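Long-range contacts in fibrillarin-like rRNA/tRNA 2'-O-methyltransferase (Archaeoglobus fulgidus, PDB 1NT2), which transfers methyl groups from S-adenosylmethionine to ribose 2'-hydroxyls of rRNA and tRNA at sites chosen by a guide RNA, working within box C/D sRNP particles: residues A45-K49 and S194-H199; I140-K144 and E182-F187; M160-R164 and E174-S178. One frame throughout, in Å; residues are numbered along the deposited sequence.

Contact 1: A45-K49 and S194-H199; sequences AMILK and SLMPYH
With CG anti to its own carbonyl carbon (chi1 -51°), Tyr198 brings its CB and the near part of its ring up to the methyl of Ala45 on helix 42-48, while Leu195 sends CD2 against Ala45 and the backbone of Met46. In this Rossmann-like methyltransferase fold the loop between the antiparallel strands 188-194 and 202-209 thus packs against helix 42-48. Ala45 CB is the shared point: it sits 3.9 Å from Tyr198 CB and 4.0 Å from Leu195 CD2, and meets the His199 ring obliquely. Leu195 CD2 also lies 3.6 Å from Met46 N. Farther along, Leu48 crosses Tyr198 at about a right angle and puts its CD1 near the phenol end, 3.8 Å from Tyr198 CZ. Trp39 meets the tyrosine ring as well, their planes at about 55°, and Pro38 touches both Leu48 and Tyr198. The loop is shaped by an ST turn, in which Met196 N donates to Ser194 OG at 3.1 Å. His199 ends the segment about 7 Å, side chain to ligand, from the bound S-adenosylmethionine, which places this packing beside the cofactor pocket. The amine end of Lys49 is doubtfully placed, too close to Pro197 in the model, but the bend at chi2 (-64°) sets CG and CD beside the loop backbone, with Lys49 CD 3.3 Å from Ser194 O.

Contact 2: I140-K144 and E182-F187; sequences IEILK and EMEGDF
Lys144 runs out from helix 139-150 as an extended chain, crossing the Glu182 side chain at a slant and Asp186 at about a right angle. The two segments belong to neighbouring helices packed on one side of the central sheet of the Rossmann-like fold, joined here by a salt-bridge network at the C-terminal end of helix 172-184. Lys144 NZ donates to Glu182 OE2 at 2.7 Å, on the anti side of the carboxylate and 27° out of its plane. It also donates to the backbone, 2.7 Å from Glu182 O, so one residue grips the ammonium twice; the salt bridge to Asp186 OD1 is longer and weak. A methionine in place of Lys144 would probably leave both carboxylates without their shared positive partner and Glu182 O without this donor. Beneath the charges the packing is apolar. Ile140 CG2 meets Met183 CB at 3.8 Å, and Ile159 of strand 155-162 lies against both side chains. Leu143 and Phe187 reach toward each other from the two segments, while Lys144 passes its CG by the ring edge of Phe187. CG of Leu143 is anti to the backbone N (chi1 178°), and its CD1 reaches Phe187 CE2 and CZ, each 3.5 Å away.

Contact 3: M160-R164 and E174-S178; sequences MVKAR and EVFKS
Phe176 reaches from helix 172-184 to strand 155-162, its ring meeting Val161 and Ala163. This is helix-on-sheet packing within the Rossmann-like fold, where strand 155-162 runs on into the short, weakly bonded helix 163-166. The phenylalanine has CG anti to its carbonyl carbon (chi1 -74°), a rotamer that carries the ring across to the strand although its CB does not point there. Its CE2 corner does most of the touching: Phe176 CE2 is 3.9 Å from Val161 CG1, and the methyl of Ala163 approaches the ring obliquely beside it. The valine and phenylalanine side chains pass alongside one another, running opposite ways, and the carbonyl carbon of Lys162 lies at the ring edge. Ile203 of strand 202-209 also touches the ring, so Phe176 packs against two neighbouring strands. One residue earlier in the helix, Val175 holds CG1 anti to the backbone N (chi1 178°), which directs this branch at Ala163. The CB of Lys162 points away from the helix; the side chain forms a salt bridge with Asp201 and comes within about 7 Å of the bound S-adenosylmethionine. The valine branch settles over the Ala163 backbone, with Val175 CG1 3.6 Å from Ala163 O.

Contacts 2 and 3 share helix 172-184: contact 3 holds its earlier part to strand 155-162 and the turn of chain that follows, and contact 2 holds its C-terminal end to helix 139-150. Contact 1 lies about 15 Å from contact 3, centre to centre, and joins a loop to helix 42-48 near the cofactor. The two meet where Leu195 CD1 packs against Met160 CE, 3.3 Å apart. Contact 3 is buried and apolar, without cross-segment hydrogen bonds. Contacts 1 and 2 are partly buried, but only contact 2 pairs charges, on its more exposed side; contact 1 relies on methyls, a tyrosine ring and the aliphatic part of a lysine.

Contact 1: A45-K49 and S194-H199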
# COMPACT_ATOMS: atom_id res chain seq x y z
N ALA A 45 27.49 -32.78 -30.02
CA ALA A 45 26.29 -33.57 -30.27
C ALA A 45 25.87 -33.48 -31.74
O ALA A 45 25.55 -34.49 -32.36
CB ALA A 45 25.16 -33.07 -29.38
N MET A 46 25.88 -32.27 -32.29
CA MET A 46 25.51 -32.06 -33.69
C MET A 46 26.42 -32.92 -34.57
O MET A 46 25.97 -33.56 -35.52
CB MET A 46 25.68 -30.60 -34.09
CG MET A 46 25.48 -30.36 -35.59
SD MET A 46 26.25 -28.84 -36.13
CE MET A 46 27.99 -29.18 -35.74
N ILE A 47 27.71 -32.90 -34.24
CA ILE A 47 28.69 -33.68 -34.97
C ILE A 47 28.26 -35.14 -34.94
O ILE A 47 28.12 -35.77 -35.99
CB ILE A 47 30.09 -33.54 -34.33
CG1 ILE A 47 30.66 -32.16 -34.65
CG2 ILE A 47 31.01 -34.63 -34.82
CD1 ILE A 47 31.99 -31.91 -34.00
N LEU A 48 28.01 -35.68 -33.74
CA LEU A 48 27.59 -37.07 -33.60
C LEU A 48 26.29 -37.36 -34.32
O LEU A 48 26.13 -38.43 -34.90
CB LEU A 48 27.46 -37.46 -32.14
CG LEU A 48 28.73 -37.38 -31.31
CD1 LEU A 48 28.44 -37.94 -29.93
CD2 LEU A 48 29.86 -38.16 -31.97
N LYS A 49 25.35 -36.41 -34.26
CA LYS A 49 24.05 -36.58 -34.92
C LYS A 49 24.22 -36.74 -36.42
O LYS A 49 23.26 -37.08 -37.12
CB LYS A 49 23.14 -35.38 -34.66
CG LYS A 49 22.39 -35.44 -33.37
CD LYS A 49 21.44 -36.61 -33.37
CE LYS A 49 20.98 -36.91 -31.96
NZ LYS A 49 19.98 -38.00 -31.94
N SER A 194 17.51 -32.53 -34.50
CA SER A 194 17.56 -32.43 -33.06
C SER A 194 18.68 -33.29 -32.55
O SER A 194 19.10 -34.24 -33.23
CB SER A 194 16.26 -32.89 -32.42
OG SER A 194 16.27 -34.29 -32.23
N LEU A 195 19.16 -32.96 -31.36
CA LEU A 195 20.24 -33.69 -30.70
C LEU A 195 19.56 -34.62 -29.71
O LEU A 195 20.07 -34.84 -28.61
CB LEU A 195 21.12 -32.70 -29.94
CG LEU A 195 21.35 -31.39 -30.71
CD1 LEU A 195 21.82 -30.29 -29.76
CD2 LEU A 195 22.36 -31.65 -31.83
N MET A 196 18.43 -35.16 -30.13
CA MET A 196 17.59 -36.02 -29.31
C MET A 196 18.17 -36.78 -28.11
O MET A 196 17.67 -36.63 -26.99
CB MET A 196 16.79 -36.98 -30.20
CG MET A 196 15.33 -37.09 -29.74
SD MET A 196 14.72 -35.61 -28.80
CE MET A 196 14.75 -36.23 -27.10
N PRO A 197 19.20 -37.62 -28.30
CA PRO A 197 19.65 -38.25 -27.06
C PRO A 197 20.30 -37.24 -26.10
O PRO A 197 19.87 -37.06 -24.95
CB PRO A 197 20.65 -39.30 -27.54
CG PRO A 197 20.07 -39.72 -28.84
CD PRO A 197 19.66 -38.40 -29.46
N TYR A 198 21.33 -36.56 -26.60
CA TYR A 198 22.11 -35.59 -25.85
C TYR A 198 21.38 -34.38 -25.28
O TYR A 198 21.60 -34.03 -24.12
CB TYR A 198 23.28 -35.16 -26.72
CG TYR A 198 24.01 -36.37 -27.25
CD1 TYR A 198 24.85 -37.11 -26.43
CD2 TYR A 198 23.78 -36.84 -28.54
CE1 TYR A 198 25.45 -38.28 -26.88
CE2 TYR A 198 24.36 -38.01 -28.99
CZ TYR A 198 25.19 -38.73 -28.15
OH TYR A 198 25.77 -39.90 -28.59
N HIS A 199 20.53 -33.75 -26.09
CA HIS A 199 19.77 -32.58 -25.63
C HIS A 199 18.32 -32.66 -26.05
O HIS A 199 17.93 -32.12 -27.08
CB HIS A 199 20.41 -31.31 -26.17
CG HIS A 199 21.82 -31.13 -25.71
ND1 HIS A 199 22.85 -31.92 -26.16
CD2 HIS A 199 22.35 -30.30 -24.79
CE1 HIS A 199 23.96 -31.58 -25.54
NE2 HIS A 199 23.69 -30.60 -24.70

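Contact 2: I140-K144 and E182-F187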
# COMPACT_ATOMS: atom_id res chain seq x y z
N ILE A 140 16.46 -15.79 -32.57
CA ILE A 140 16.65 -15.51 -33.98
C ILE A 140 16.96 -14.04 -34.32
O ILE A 140 17.64 -13.75 -35.30
CB ILE A 140 15.43 -15.98 -34.77
CG1 ILE A 140 15.10 -17.41 -34.36
CG2 ILE A 140 15.72 -15.96 -36.25
CD1 ILE A 140 16.29 -18.34 -34.43
N GLU A 141 16.45 -13.13 -33.50
CA GLU A 141 16.71 -11.71 -33.72
C GLU A 141 18.19 -11.45 -33.45
O GLU A 141 18.90 -10.92 -34.30
CB GLU A 141 15.87 -10.87 -32.78
CG GLU A 141 14.38 -10.90 -33.05
CD GLU A 141 13.88 -9.64 -33.76
OE1 GLU A 141 14.30 -9.40 -34.92
OE2 GLU A 141 13.07 -8.90 -33.16
N ILE A 142 18.65 -11.83 -32.26
CA ILE A 142 20.04 -11.62 -31.88
C ILE A 142 20.94 -12.30 -32.90
O ILE A 142 21.99 -11.76 -33.26
CB ILE A 142 20.35 -12.20 -30.48
CG1 ILE A 142 19.40 -11.60 -29.45
CG2 ILE A 142 21.77 -11.85 -30.07
CD1 ILE A 142 19.60 -12.14 -28.06
N LEU A 143 20.54 -13.47 -33.36
CA LEU A 143 21.37 -14.14 -34.33
C LEU A 143 21.37 -13.37 -35.65
O LEU A 143 22.39 -13.32 -36.35
CB LEU A 143 20.89 -15.58 -34.54
CG LEU A 143 21.63 -16.41 -35.59
CD1 LEU A 143 20.95 -16.23 -36.94
CD2 LEU A 143 23.11 -16.03 -35.65
N LYS A 144 20.25 -12.75 -35.99
CA LYS A 144 20.15 -11.98 -37.23
C LYS A 144 20.98 -10.72 -37.20
O LYS A 144 21.85 -10.53 -38.05
CB LYS A 144 18.69 -11.63 -37.55
CG LYS A 144 17.90 -12.82 -38.04
CD LYS A 144 16.57 -12.40 -38.62
CE LYS A 144 15.88 -13.60 -39.25
NZ LYS A 144 14.54 -13.26 -39.81
N GLU A 182 10.99 -18.33 -39.89
CA GLU A 182 11.37 -16.97 -39.53
C GLU A 182 12.84 -16.68 -39.86
O GLU A 182 13.18 -15.56 -40.24
CB GLU A 182 11.12 -16.73 -38.04
CG GLU A 182 11.14 -15.26 -37.62
CD GLU A 182 12.45 -14.81 -36.99
OE1 GLU A 182 12.79 -15.31 -35.90
OE2 GLU A 182 13.14 -13.96 -37.59
N MET A 183 13.69 -17.69 -39.72
CA MET A 183 15.11 -17.51 -39.99
C MET A 183 15.47 -17.68 -41.46
O MET A 183 16.54 -17.26 -41.90
CB MET A 183 15.93 -18.48 -39.15
CG MET A 183 17.41 -18.21 -39.24
SD MET A 183 18.34 -19.25 -38.17
CE MET A 183 18.94 -20.46 -39.32
N GLU A 184 14.58 -18.30 -42.22
CA GLU A 184 14.83 -18.52 -43.63
C GLU A 184 14.97 -17.19 -44.38
O GLU A 184 15.83 -17.06 -45.26
CB GLU A 184 13.69 -19.33 -44.25
CG GLU A 184 13.92 -19.68 -45.70
CD GLU A 184 15.25 -20.40 -45.91
OE1 GLU A 184 15.37 -21.57 -45.47
OE2 GLU A 184 16.17 -19.79 -46.49
N GLY A 185 14.15 -16.21 -44.02
CA GLY A 185 14.19 -14.92 -44.67
C GLY A 185 15.53 -14.21 -44.78
O GLY A 185 15.63 -13.19 -45.46
N ASP A 186 16.57 -14.74 -44.14
CA ASP A 186 17.88 -14.09 -44.20
C ASP A 186 18.99 -15.06 -44.53
O ASP A 186 20.01 -14.68 -45.11
CB ASP A 186 18.19 -13.42 -42.85
CG ASP A 186 17.21 -12.31 -42.49
OD1 ASP A 186 16.00 -12.45 -42.78
OD2 ASP A 186 17.66 -11.31 -41.89
N PHE A 187 18.81 -16.31 -44.15
CA PHE A 187 19.82 -17.32 -44.38
C PHE A 187 19.35 -18.41 -45.33
O PHE A 187 18.16 -18.50 -45.65
CB PHE A 187 20.21 -17.96 -43.05
CG PHE A 187 20.65 -16.96 -42.02
CD1 PHE A 187 21.98 -16.55 -41.96
CD2 PHE A 187 19.73 -16.39 -41.15
CE1 PHE A 187 22.39 -15.57 -41.04
CE2 PHE A 187 20.12 -15.42 -40.24
CZ PHE A 187 21.45 -15.00 -40.18

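Contact 3: M160-R164 and E174-S178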
# COMPACT_ATOMS: atom_id res chain seq x y z
N MET A 160 21.99 -22.99 -32.02
CA MET A 160 21.28 -24.00 -31.25
C MET A 160 19.98 -23.36 -30.75
O MET A 160 19.94 -22.17 -30.42
CB MET A 160 22.15 -24.48 -30.08
CG MET A 160 23.53 -25.04 -30.48
SD MET A 160 23.56 -26.24 -31.85
CE MET A 160 22.38 -27.43 -31.29
N VAL A 161 18.91 -24.14 -30.71
CA VAL A 161 17.62 -23.61 -30.28
C VAL A 161 16.87 -24.51 -29.30
O VAL A 161 16.76 -25.72 -29.48
CB VAL A 161 16.71 -23.35 -31.52
CG1 VAL A 161 15.31 -22.95 -31.10
CG2 VAL A 161 17.33 -22.27 -32.37
N LYS A 162 16.35 -23.90 -28.24
CA LYS A 162 15.58 -24.62 -27.25
C LYS A 162 14.14 -24.18 -27.47
O LYS A 162 13.78 -23.07 -27.08
CB LYS A 162 16.03 -24.23 -25.84
CG LYS A 162 15.19 -24.82 -24.73
CD LYS A 162 15.88 -24.64 -23.39
CE LYS A 162 15.00 -25.13 -22.26
NZ LYS A 162 14.61 -26.56 -22.40
N ALA A 163 13.34 -25.03 -28.10
CA ALA A 163 11.94 -24.71 -28.38
C ALA A 163 11.30 -23.87 -27.27
O ALA A 163 10.87 -22.74 -27.53
CB ALA A 163 11.15 -25.99 -28.59
N ARG A 164 11.23 -24.40 -26.05
CA ARG A 164 10.63 -23.70 -24.92
C ARG A 164 11.16 -22.28 -24.70
O ARG A 164 10.44 -21.40 -24.23
CB ARG A 164 10.84 -24.48 -23.63
CG ARG A 164 10.60 -25.96 -23.73
CD ARG A 164 10.34 -26.55 -22.36
NE ARG A 164 8.93 -26.42 -21.98
CZ ARG A 164 7.93 -27.02 -22.61
NH1 ARG A 164 8.17 -27.81 -23.66
NH2 ARG A 164 6.67 -26.84 -22.21
N GLU A 174 5.96 -27.42 -33.72
CA GLU A 174 5.40 -26.19 -34.26
C GLU A 174 6.29 -25.00 -33.99
O GLU A 174 6.33 -24.06 -34.78
CB GLU A 174 4.01 -25.98 -33.68
CG GLU A 174 3.08 -27.14 -34.02
CD GLU A 174 1.82 -27.16 -33.17
OE1 GLU A 174 1.94 -27.28 -31.93
OE2 GLU A 174 0.72 -27.07 -33.76
N VAL A 175 7.00 -25.03 -32.87
CA VAL A 175 7.91 -23.95 -32.52
C VAL A 175 9.11 -24.01 -33.45
O VAL A 175 9.55 -23.00 -33.98
CB VAL A 175 8.42 -24.07 -31.07
CG1 VAL A 175 9.40 -22.95 -30.78
CG2 VAL A 175 7.25 -24.01 -30.10
N PHE A 176 9.63 -25.21 -33.65
CA PHE A 176 10.75 -25.38 -34.55
C PHE A 176 10.26 -25.14 -35.98
O PHE A 176 11.04 -24.76 -36.86
CB PHE A 176 11.32 -26.80 -34.41
CG PHE A 176 12.11 -27.02 -33.15
CD1 PHE A 176 12.58 -28.29 -32.83
CD2 PHE A 176 12.39 -25.97 -32.29
CE1 PHE A 176 13.32 -28.50 -31.67
CE2 PHE A 176 13.13 -26.17 -31.13
CZ PHE A 176 13.60 -27.44 -30.82
N LYS A 177 8.97 -25.37 -36.21
CA LYS A 177 8.38 -25.17 -37.53
C LYS A 177 8.44 -23.69 -37.88
O LYS A 177 8.87 -23.31 -38.97
CB LYS A 177 6.92 -25.63 -37.53
CG LYS A 177 6.19 -25.41 -38.86
CD LYS A 177 4.72 -25.88 -38.81
CE LYS A 177 3.79 -24.92 -38.06
NZ LYS A 177 3.50 -23.66 -38.81
N SER A 178 8.01 -22.86 -36.93
CA SER A 178 7.98 -21.41 -37.09
C SER A 178 9.38 -20.83 -37.23
O SER A 178 9.73 -20.25 -38.26
CB SER A 178 7.28 -20.76 -35.89
OG SER A 178 7.20 -19.36 -36.04